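Local coordinates for protein esterase LipW (Mycobacterium marinum, PDB 3QH4) that probably hydrolyses carboxylic esters with strict substrate selectivity, as an esterase of the alpha/beta hydrolase fold, at residues D13-L18 with R285-F290; T24-F29 with F208-A213; R113-A118 with H309-A314. All coordinates share one frame; numbering follows the deposited sequence.

Contacts 1 and 2 both tie the N-terminal part of the chain to loops of the alpha/beta hydrolase fold. Their centres are about 12 Å apart and they touch, with Leu-15 against Pro-212 and His-288 beside Ala-213. Both are partly buried, and each combines one backbone hydrogen bond, an arginine laid against backbone or alanine, and a water bridge. Contact 1 carries His-288, probably of the catalytic triad, and contact 2 lies next to it. Contact 3 is different. It is a buried, mostly apolar meeting of helices 105-115 and 298-315, without a hydrogen bond between its segments, and its centre is about 32 Å from that of contact 2.

Contact 1: D13-L18 with R285-F290; sequences DRLDPL and RACHGF
The guanidinium of Arg-285 lies with one face over Asp-16. The CA of Asp-16 sits above the centre of the group, 3.9 Å from its plane. The Arg-285 chain bends at chi3 (77°), which folds the group back over the 13-18 backbone. Pro-17 comes in obliquely, its CD 3.5 Å from NH2 of Arg-285. The Asp-16 side chain crosses that of Arg-285 at about a right angle, the two flat groups 46° apart, and its OD2 makes a long salt bridge of 3.9 Å to NH1 of Arg-285. This is attraction of charge alone, as no N-H points at the oxygen. The other oxygen, OD1, caps helix 17-20 by accepting from Leu-18 N. A water in the guanidinium plane accepts from NH2 of Arg-285 and donates to Asp-13 O. Segment 285-290 carries His-288, which with Ser-166 and Asp-258 has the geometry of the catalytic triad of an alpha/beta hydrolase and is probably its histidine. At the residue before His-288, Leu-15 brings CD2 to 3.7 Å from Cys-287 N, and CD2 also meets the Cys-287 CB. The backbones join by a nearly straight bond (171°) from Asp-16 N to Arg-285 O, 3.0 Å long. Arg-14 NH1 forms a salt bridge with Glu-207.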
loop_
_atom_site.group_PDB
_atom_site.type_symbol
_atom_site.label_atom_id
_atom_site.label_comp_id
_atom_site.label_asym_id
_atom_site.label_seq_id
_atom_site.Cartn_x
_atom_site.Cartn_y
_atom_site.Cartn_z
ATOM N N ASP A 13 -20.501 2.203 -15.358
ATOM C CA ASP A 13 -20.382 2.493 -16.784
ATOM C C ASP A 13 -19.028 3.123 -17.118
ATOM O O ASP A 13 -18.611 3.111 -18.286
ATOM C CB ASP A 13 -21.540 3.388 -17.277
ATOM C CG ASP A 13 -21.584 4.771 -16.601
ATOM O OD1 ASP A 13 -21.467 4.860 -15.362
ATOM O OD2 ASP A 13 -21.759 5.781 -17.346
ATOM N N ARG A 14 -18.350 3.675 -16.099
ATOM C CA ARG A 14 -17.079 4.351 -16.330
ATOM C C ARG A 14 -15.895 3.402 -16.199
ATOM O O ARG A 14 -14.747 3.821 -16.330
ATOM C CB ARG A 14 -16.951 5.556 -15.396
ATOM C CG ARG A 14 -17.956 6.649 -15.834
ATOM C CD ARG A 14 -18.050 7.803 -14.894
ATOM N NE ARG A 14 -16.853 8.644 -14.885
ATOM C CZ ARG A 14 -16.652 9.582 -13.956
ATOM N NH1 ARG A 14 -17.567 9.785 -12.985
ATOM N NH2 ARG A 14 -15.540 10.300 -13.979
ATOM N N LEU A 15 -16.180 2.120 -15.966
ATOM C CA LEU A 15 -15.115 1.112 -15.822
ATOM C C LEU A 15 -15.007 0.319 -17.094
ATOM O O LEU A 15 -15.991 0.120 -17.796
ATOM C CB LEU A 15 -15.441 0.136 -14.677
ATOM C CG LEU A 15 -15.665 0.761 -13.293
ATOM C CD1 LEU A 15 -15.958 -0.285 -12.257
ATOM C CD2 LEU A 15 -14.410 1.563 -12.907
ATOM N N ASP A 16 -13.792 -0.155 -17.382
ATOM C CA ASP A 16 -13.577 -1.103 -18.463
ATOM C C ASP A 16 -14.541 -2.304 -18.284
ATOM O O ASP A 16 -14.695 -2.815 -17.172
ATOM C CB ASP A 16 -12.120 -1.602 -18.424
ATOM C CG ASP A 16 -11.763 -2.439 -19.648
ATOM O OD1 ASP A 16 -12.244 -3.577 -19.755
ATOM O OD2 ASP A 16 -11.006 -1.931 -20.517
ATOM N N PRO A 17 -15.150 -2.784 -19.386
ATOM C CA PRO A 17 -16.079 -3.922 -19.248
ATOM C C PRO A 17 -15.459 -5.146 -18.551
ATOM O O PRO A 17 -16.150 -5.843 -17.827
ATOM C CB PRO A 17 -16.469 -4.275 -20.693
ATOM C CG PRO A 17 -16.015 -3.141 -21.545
ATOM C CD PRO A 17 -15.127 -2.216 -20.751
ATOM N N LEU A 18 -14.171 -5.390 -18.721
ATOM C CA LEU A 18 -13.563 -6.567 -18.076
ATOM C C LEU A 18 -13.556 -6.374 -16.570
ATOM O O LEU A 18 -13.788 -7.309 -15.786
ATOM C CB LEU A 18 -12.126 -6.807 -18.579
ATOM C CG LEU A 18 -11.931 -7.200 -20.042
ATOM C CD1 LEU A 18 -10.429 -7.156 -20.450
ATOM C CD2 LEU A 18 -12.500 -8.597 -20.282
ATOM N N ARG A 285 -10.476 4.201 -16.620
ATOM C CA ARG A 285 -11.520 3.153 -16.568
ATOM C C ARG A 285 -11.261 2.078 -15.488
ATOM O O ARG A 285 -11.660 0.928 -15.628
ATOM C CB ARG A 285 -11.725 2.534 -17.954
ATOM C CG ARG A 285 -11.844 3.555 -19.073
ATOM C CD ARG A 285 -12.149 2.878 -20.412
ATOM N NE ARG A 285 -13.540 2.468 -20.508
ATOM C CZ ARG A 285 -14.004 1.528 -21.339
ATOM N NH1 ARG A 285 -13.183 0.830 -22.128
ATOM N NH2 ARG A 285 -15.301 1.276 -21.364
ATOM N N ALA A 286 -10.615 2.495 -14.394
ATOM C CA ALA A 286 -10.206 1.613 -13.319
ATOM C C ALA A 286 -10.632 2.171 -11.948
ATOM O O ALA A 286 -10.436 3.345 -11.662
ATOM C CB ALA A 286 -8.657 1.411 -13.354
ATOM N N CYS A 287 -11.186 1.294 -11.111
ATOM C CA CYS A 287 -11.607 1.619 -9.733
ATOM C C CYS A 287 -10.535 1.258 -8.739
ATOM O O CYS A 287 -9.542 0.602 -9.094
ATOM C CB CYS A 287 -12.912 0.854 -9.406
ATOM S SG CYS A 287 -12.715 -0.958 -9.385
ATOM N N HIS A 288 -10.686 1.693 -7.484
ATOM C CA HIS A 288 -9.738 1.261 -6.457
ATOM C C HIS A 288 -9.633 -0.261 -6.407
ATOM O O HIS A 288 -10.647 -0.969 -6.451
ATOM C CB HIS A 288 -10.214 1.747 -5.091
ATOM C CG HIS A 288 -9.127 1.782 -4.068
ATOM N ND1 HIS A 288 -8.160 2.758 -4.064
ATOM C CD2 HIS A 288 -8.869 0.986 -3.000
ATOM C CE1 HIS A 288 -7.344 2.571 -3.037
ATOM N NE2 HIS A 288 -7.765 1.510 -2.364
ATOM N N GLY A 289 -8.413 -0.754 -6.328
ATOM C CA GLY A 289 -8.167 -2.174 -6.149
ATOM C C GLY A 289 -8.176 -2.912 -7.476
ATOM O O GLY A 289 -8.232 -4.141 -7.469
ATOM N N PHE A 290 -8.104 -2.182 -8.608
ATOM C CA PHE A 290 -8.203 -2.827 -9.943
ATOM C C PHE A 290 -7.207 -3.966 -10.154
ATOM O O PHE A 290 -7.566 -4.998 -10.728
ATOM C CB PHE A 290 -8.129 -1.806 -11.098
ATOM C CG PHE A 290 -6.784 -1.099 -11.239
ATOM C CD1 PHE A 290 -6.563 0.112 -10.563
ATOM C CD2 PHE A 290 -5.768 -1.630 -12.067
ATOM C CE1 PHE A 290 -5.357 0.799 -10.713
ATOM C CE2 PHE A 290 -4.563 -0.969 -12.217
ATOM C CZ PHE A 290 -4.348 0.250 -11.529
HETATM O O HOH W 1 -16.337 3.517 -19.886
#

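Contact 2: T24-F29 with F208-A213; sequences TARIDF and FRATPA
Arg-209 meets Arg-26 through its backbone: the Arg-209 O lies 3.1 Å from NH2 of Arg-26, oblique to the guanidinium. The Arg-209 side chain takes no part across the contact; its NE is hydrogen-bonded to Ser-206 O. At Ala-210 the methyl group sits over the centre of the Arg-26 guanidinium, with CB 3.2 Å above the plane. The Arg-26 chain reaches it by a bend at chi3 (72°), and its CG passes 3.4 Å from Ala-210 O on the way. The charged end is held by several partners. Asp-215 forms a salt bridge with NE of Arg-26 and Glu-217 with NH2, and Val-6 O accepts from NH1. Together with the methyl group over its face, these bonds would restrict rotation of the guanidinium. Thr-211 takes part through its carbonyl. A water donates to Thr-211 O and accepts from Ile-27 N, bridging the two backbones. Both segments are loops. In this alpha/beta hydrolase fold, 24-29 runs between helices 17-20 and 31-56, while 208-213 links helices 203-207 and 216-227. Pro-212 packs its CB 3.7 Å from Ala-25 O. The same oxygen accepts a nearly straight bond from Ala-213 N, 3.0 Å long with an N-H...O angle of 169°. The Ala-213 carbonyl then meets the branched side of Ile-27, its O 3.5 Å from Ile-27 CB. Ile-27 also touches Ala-218 of helix 216-227 and Ile-37 of helix 31-56.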
loop_
_atom_site.group_PDB
_atom_site.type_symbol
_atom_site.label_atom_id
_atom_site.label_comp_id
_atom_site.label_asym_id
_atom_site.label_seq_id
_atom_site.Cartn_x
_atom_site.Cartn_y
_atom_site.Cartn_z
ATOM N N THR A 24 -18.618 -5.601 -8.735
ATOM C CA THR A 24 -20.091 -5.620 -8.715
ATOM C C THR A 24 -20.712 -5.215 -7.389
ATOM O O THR A 24 -21.949 -5.156 -7.259
ATOM C CB THR A 24 -20.589 -7.009 -9.073
ATOM O OG1 THR A 24 -19.985 -7.933 -8.166
ATOM C CG2 THR A 24 -20.178 -7.357 -10.500
ATOM N N ALA A 25 -19.865 -4.918 -6.405
ATOM C CA ALA A 25 -20.390 -4.559 -5.073
ATOM C C ALA A 25 -19.587 -3.478 -4.395
ATOM O O ALA A 25 -18.355 -3.428 -4.506
ATOM C CB ALA A 25 -20.472 -5.800 -4.163
ATOM N N ARG A 26 -20.314 -2.603 -3.693
ATOM C CA ARG A 26 -19.689 -1.684 -2.745
ATOM C C ARG A 26 -19.205 -2.461 -1.528
ATOM O O ARG A 26 -19.754 -3.515 -1.169
ATOM C CB ARG A 26 -20.685 -0.629 -2.271
ATOM C CG ARG A 26 -21.182 0.291 -3.389
ATOM C CD ARG A 26 -22.261 1.225 -2.857
ATOM N NE ARG A 26 -21.676 2.233 -1.974
ATOM C CZ ARG A 26 -22.382 3.032 -1.175
ATOM N NH1 ARG A 26 -23.707 2.895 -1.092
ATOM N NH2 ARG A 26 -21.778 3.959 -0.448
ATOM N N ILE A 27 -18.158 -1.953 -0.894
ATOM C CA ILE A 27 -17.745 -2.466 0.419
ATOM C C ILE A 27 -18.636 -1.847 1.485
ATOM O O ILE A 27 -19.202 -0.768 1.292
ATOM C CB ILE A 27 -16.255 -2.114 0.711
ATOM C CG1 ILE A 27 -15.673 -2.992 1.832
ATOM C CG2 ILE A 27 -16.061 -0.610 0.988
ATOM C CD1 ILE A 27 -14.139 -2.929 1.872
ATOM N N ASP A 28 -18.739 -2.535 2.618
ATOM C CA ASP A 28 -19.389 -1.990 3.802
ATOM C C ASP A 28 -18.263 -1.909 4.836
ATOM O O ASP A 28 -17.681 -2.919 5.199
ATOM C CB ASP A 28 -20.491 -2.963 4.223
ATOM C CG ASP A 28 -21.180 -2.575 5.517
ATOM O OD1 ASP A 28 -20.697 -1.688 6.252
ATOM O OD2 ASP A 28 -22.235 -3.193 5.796
ATOM N N PHE A 29 -17.952 -0.701 5.303
ATOM C CA PHE A 29 -16.774 -0.549 6.168
ATOM C C PHE A 29 -17.143 -0.228 7.606
ATOM O O PHE A 29 -16.358 0.368 8.330
ATOM C CB PHE A 29 -15.783 0.488 5.603
ATOM C CG PHE A 29 -14.328 0.097 5.790
ATOM C CD1 PHE A 29 -13.837 -1.051 5.197
ATOM C CD2 PHE A 29 -13.456 0.903 6.534
ATOM C CE1 PHE A 29 -12.486 -1.435 5.364
ATOM C CE2 PHE A 29 -12.092 0.535 6.704
ATOM C CZ PHE A 29 -11.628 -0.627 6.095
ATOM N N PHE A 208 -17.284 9.879 -5.958
ATOM C CA PHE A 208 -17.224 8.445 -5.864
ATOM C C PHE A 208 -17.617 7.962 -4.464
ATOM O O PHE A 208 -16.963 7.094 -3.882
ATOM C CB PHE A 208 -15.844 7.953 -6.300
ATOM C CG PHE A 208 -15.478 8.378 -7.694
ATOM C CD1 PHE A 208 -16.372 8.193 -8.747
ATOM C CD2 PHE A 208 -14.259 9.000 -7.943
ATOM C CE1 PHE A 208 -16.041 8.608 -10.057
ATOM C CE2 PHE A 208 -13.906 9.401 -9.231
ATOM C CZ PHE A 208 -14.803 9.218 -10.290
ATOM N N ARG A 209 -18.721 8.519 -3.950
ATOM C CA ARG A 209 -19.249 8.146 -2.663
ATOM C C ARG A 209 -19.659 6.689 -2.674
ATOM O O ARG A 209 -19.806 6.096 -1.603
ATOM C CB ARG A 209 -20.476 9.014 -2.284
ATOM C CG ARG A 209 -21.645 8.950 -3.303
ATOM C CD ARG A 209 -22.763 9.965 -2.995
ATOM N NE ARG A 209 -22.349 11.332 -3.370
ATOM C CZ ARG A 209 -23.147 12.410 -3.357
ATOM N NH1 ARG A 209 -24.419 12.333 -2.946
ATOM N NH2 ARG A 209 -22.668 13.570 -3.771
ATOM N N ALA A 210 -19.850 6.098 -3.865
ATOM C CA ALA A 210 -20.509 4.754 -3.897
ATOM C C ALA A 210 -20.057 3.844 -5.020
ATOM O O ALA A 210 -20.775 2.936 -5.465
ATOM C CB ALA A 210 -22.041 4.923 -3.893
ATOM N N THR A 211 -18.837 4.081 -5.457
ATOM C CA THR A 211 -18.195 3.189 -6.411
ATOM C C THR A 211 -18.018 1.774 -5.834
ATOM O O THR A 211 -17.960 1.580 -4.599
ATOM C CB THR A 211 -16.797 3.763 -6.788
ATOM O OG1 THR A 211 -16.137 4.262 -5.612
ATOM C CG2 THR A 211 -16.959 4.893 -7.790
ATOM N N PRO A 212 -17.879 0.769 -6.723
ATOM C CA PRO A 212 -17.566 -0.571 -6.233
ATOM C C PRO A 212 -16.167 -0.652 -5.596
ATOM O O PRO A 212 -15.333 0.223 -5.831
ATOM C CB PRO A 212 -17.608 -1.423 -7.499
ATOM C CG PRO A 212 -17.209 -0.473 -8.617
ATOM C CD PRO A 212 -17.708 0.904 -8.186
ATOM N N ALA A 213 -15.963 -1.691 -4.784
ATOM C CA ALA A 213 -14.661 -2.076 -4.180
ATOM C C ALA A 213 -14.226 -1.188 -3.017
ATOM O O ALA A 213 -13.975 -1.686 -1.917
ATOM C CB ALA A 213 -13.550 -2.231 -5.248
HETATM O O HOH W 2 -17.327 0.591 -2.147
#

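Contact 3: R113-A118 with H309-A314; sequences RRARCA and HALADA
Ala-115 presses its methyl group against the base of the Leu-311 side chain, with CB 3.5 Å from Leu-311 CB. Further out on the same side chain, Leu-311 CD1 touches this methyl group at 4.0 Å. Both residues point their CB atoms toward the opposing segment, as does Ala-312. The small residues let the backbones come close, and Ala-115 CA lies 4.5 Å from Ala-312 CA. The Ala-312 methyl group also lies near Ala-115 O, a buried carbonyl oxygen that has no hydrogen-bond partner in the model. Arg-116 follows, with positive phi (55°), where the chain leaves helical geometry. Its side chain bends at chi3 (-63°) and brings the guanidinium obliquely to Ala-312, NH2 3.9 Å from CB. Asp-313 lies further off, its OD1 6.6 Å from NH2 of Arg-116, so any attraction between these charges would be weak. In the alpha/beta hydrolase fold the contact joins the end of helix 105-115 to the C-terminal helix 298-315. Nearby, Arg-114 NE forms a salt bridge with Glu-110 and its NH2 a hydrogen bond with Gln-301, while Arg-116 O is hydrogen-bonded to Tyr-316 OH. The helices pack on the central sheet, where Leu-311 touches Val-88 of strand 85-91 and Phe-189 and Leu-191 of strand 189-193.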
loop_
_atom_site.group_PDB
_atom_site.type_symbol
_atom_site.label_atom_id
_atom_site.label_comp_id
_atom_site.label_asym_id
_atom_site.label_seq_id
_atom_site.Cartn_x
_atom_site.Cartn_y
_atom_site.Cartn_z
ATOM N N ARG A 113 10.108 -9.682 -8.414
ATOM C CA ARG A 113 10.565 -10.289 -9.656
ATOM C C ARG A 113 10.933 -9.213 -10.684
ATOM O O ARG A 113 12.029 -9.245 -11.295
ATOM C CB ARG A 113 9.472 -11.187 -10.226
ATOM C CG ARG A 113 9.822 -11.745 -11.606
ATOM C CD ARG A 113 8.789 -12.764 -12.048
ATOM N NE ARG A 113 7.502 -12.151 -12.357
ATOM C CZ ARG A 113 7.161 -11.651 -13.538
ATOM N NH1 ARG A 113 8.044 -11.650 -14.551
ATOM N NH2 ARG A 113 5.955 -11.114 -13.700
ATOM N N ARG A 114 10.034 -8.252 -10.857
ATOM C CA ARG A 114 10.226 -7.263 -11.909
ATOM C C ARG A 114 11.296 -6.222 -11.605
ATOM O O ARG A 114 12.001 -5.759 -12.527
ATOM C CB ARG A 114 8.902 -6.585 -12.256
ATOM C CG ARG A 114 7.871 -7.554 -12.899
ATOM C CD ARG A 114 6.599 -6.782 -13.153
ATOM N NE ARG A 114 5.449 -7.658 -13.347
ATOM C CZ ARG A 114 4.705 -7.679 -14.448
ATOM N NH1 ARG A 114 5.015 -6.903 -15.488
ATOM N NH2 ARG A 114 3.631 -8.474 -14.504
ATOM N N ALA A 115 11.427 -5.852 -10.332
ATOM C CA ALA A 115 12.453 -4.886 -9.931
ATOM C C ALA A 115 13.765 -5.567 -9.554
ATOM O O ALA A 115 14.721 -4.872 -9.234
ATOM C CB ALA A 115 11.956 -4.061 -8.748
ATOM N N ARG A 116 13.791 -6.905 -9.545
ATOM C CA ARG A 116 14.983 -7.681 -9.138
ATOM C C ARG A 116 15.447 -7.265 -7.747
ATOM O O ARG A 116 16.524 -6.724 -7.581
ATOM C CB ARG A 116 16.127 -7.562 -10.177
ATOM C CG ARG A 116 15.670 -8.006 -11.574
ATOM C CD ARG A 116 16.785 -7.944 -12.660
ATOM N NE ARG A 116 17.290 -6.587 -12.896
ATOM C CZ ARG A 116 16.605 -5.564 -13.425
ATOM N NH1 ARG A 116 15.324 -5.679 -13.808
ATOM N NH2 ARG A 116 17.222 -4.392 -13.572
ATOM N N CYS A 117 14.636 -7.568 -6.743
ATOM C CA CYS A 117 14.913 -7.106 -5.397
ATOM C C CYS A 117 14.287 -8.040 -4.381
ATOM O O CYS A 117 13.628 -9.040 -4.726
ATOM C CB CYS A 117 14.383 -5.666 -5.175
ATOM S SG CYS A 117 12.526 -5.555 -5.191
ATOM N N ALA A 118 14.519 -7.706 -3.116
ATOM C CA ALA A 118 13.826 -8.333 -1.998
ATOM C C ALA A 118 12.699 -7.401 -1.545
ATOM O O ALA A 118 12.783 -6.162 -1.680
ATOM C CB ALA A 118 14.802 -8.570 -0.830
ATOM N N HIS A 309 9.796 -1.147 -13.228
ATOM C CA HIS A 309 10.788 -0.313 -13.904
ATOM C C HIS A 309 11.209 0.844 -12.997
ATOM O O HIS A 309 12.367 1.222 -12.991
ATOM C CB HIS A 309 10.256 0.169 -15.255
ATOM C CG HIS A 309 10.319 -0.879 -16.330
ATOM N ND1 HIS A 309 11.486 -1.563 -16.634
ATOM C CD2 HIS A 309 9.372 -1.364 -17.167
ATOM C CE1 HIS A 309 11.248 -2.423 -17.611
ATOM N NE2 HIS A 309 9.972 -2.330 -17.947
ATOM N N ALA A 310 10.270 1.372 -12.215
ATOM C CA ALA A 310 10.544 2.524 -11.343
ATOM C C ALA A 310 11.532 2.135 -10.271
ATOM O O ALA A 310 12.544 2.822 -10.057
ATOM C CB ALA A 310 9.249 3.062 -10.709
ATOM N N LEU A 311 11.265 1.003 -9.626
ATOM C CA LEU A 311 12.158 0.492 -8.610
ATOM C C LEU A 311 13.465 0.048 -9.223
ATOM O O LEU A 311 14.508 0.336 -8.679
ATOM C CB LEU A 311 11.529 -0.693 -7.864
ATOM C CG LEU A 311 10.488 -0.353 -6.813
ATOM C CD1 LEU A 311 9.812 -1.645 -6.314
ATOM C CD2 LEU A 311 11.123 0.476 -5.648
ATOM N N ALA A 312 13.418 -0.641 -10.366
ATOM C CA ALA A 312 14.679 -1.144 -10.943
ATOM C C ALA A 312 15.595 0.030 -11.301
ATOM O O ALA A 312 16.816 -0.044 -11.126
ATOM C CB ALA A 312 14.417 -2.004 -12.165
ATOM N N ASP A 313 15.014 1.111 -11.803
ATOM C CA ASP A 313 15.855 2.269 -12.157
ATOM C C ASP A 313 16.470 2.905 -10.911
ATOM O O ASP A 313 17.592 3.429 -10.968
ATOM C CB ASP A 313 15.091 3.305 -12.979
ATOM C CG ASP A 313 14.849 2.850 -14.430
ATOM O OD1 ASP A 313 15.435 1.832 -14.875
ATOM O OD2 ASP A 313 14.057 3.507 -15.119
ATOM N N ALA A 314 15.743 2.869 -9.792
ATOM C CA ALA A 314 16.255 3.426 -8.532
ATOM C C ALA A 314 17.395 2.559 -7.995
ATOM O O ALA A 314 18.440 3.065 -7.498
ATOM C CB ALA A 314 15.113 3.497 -7.507
#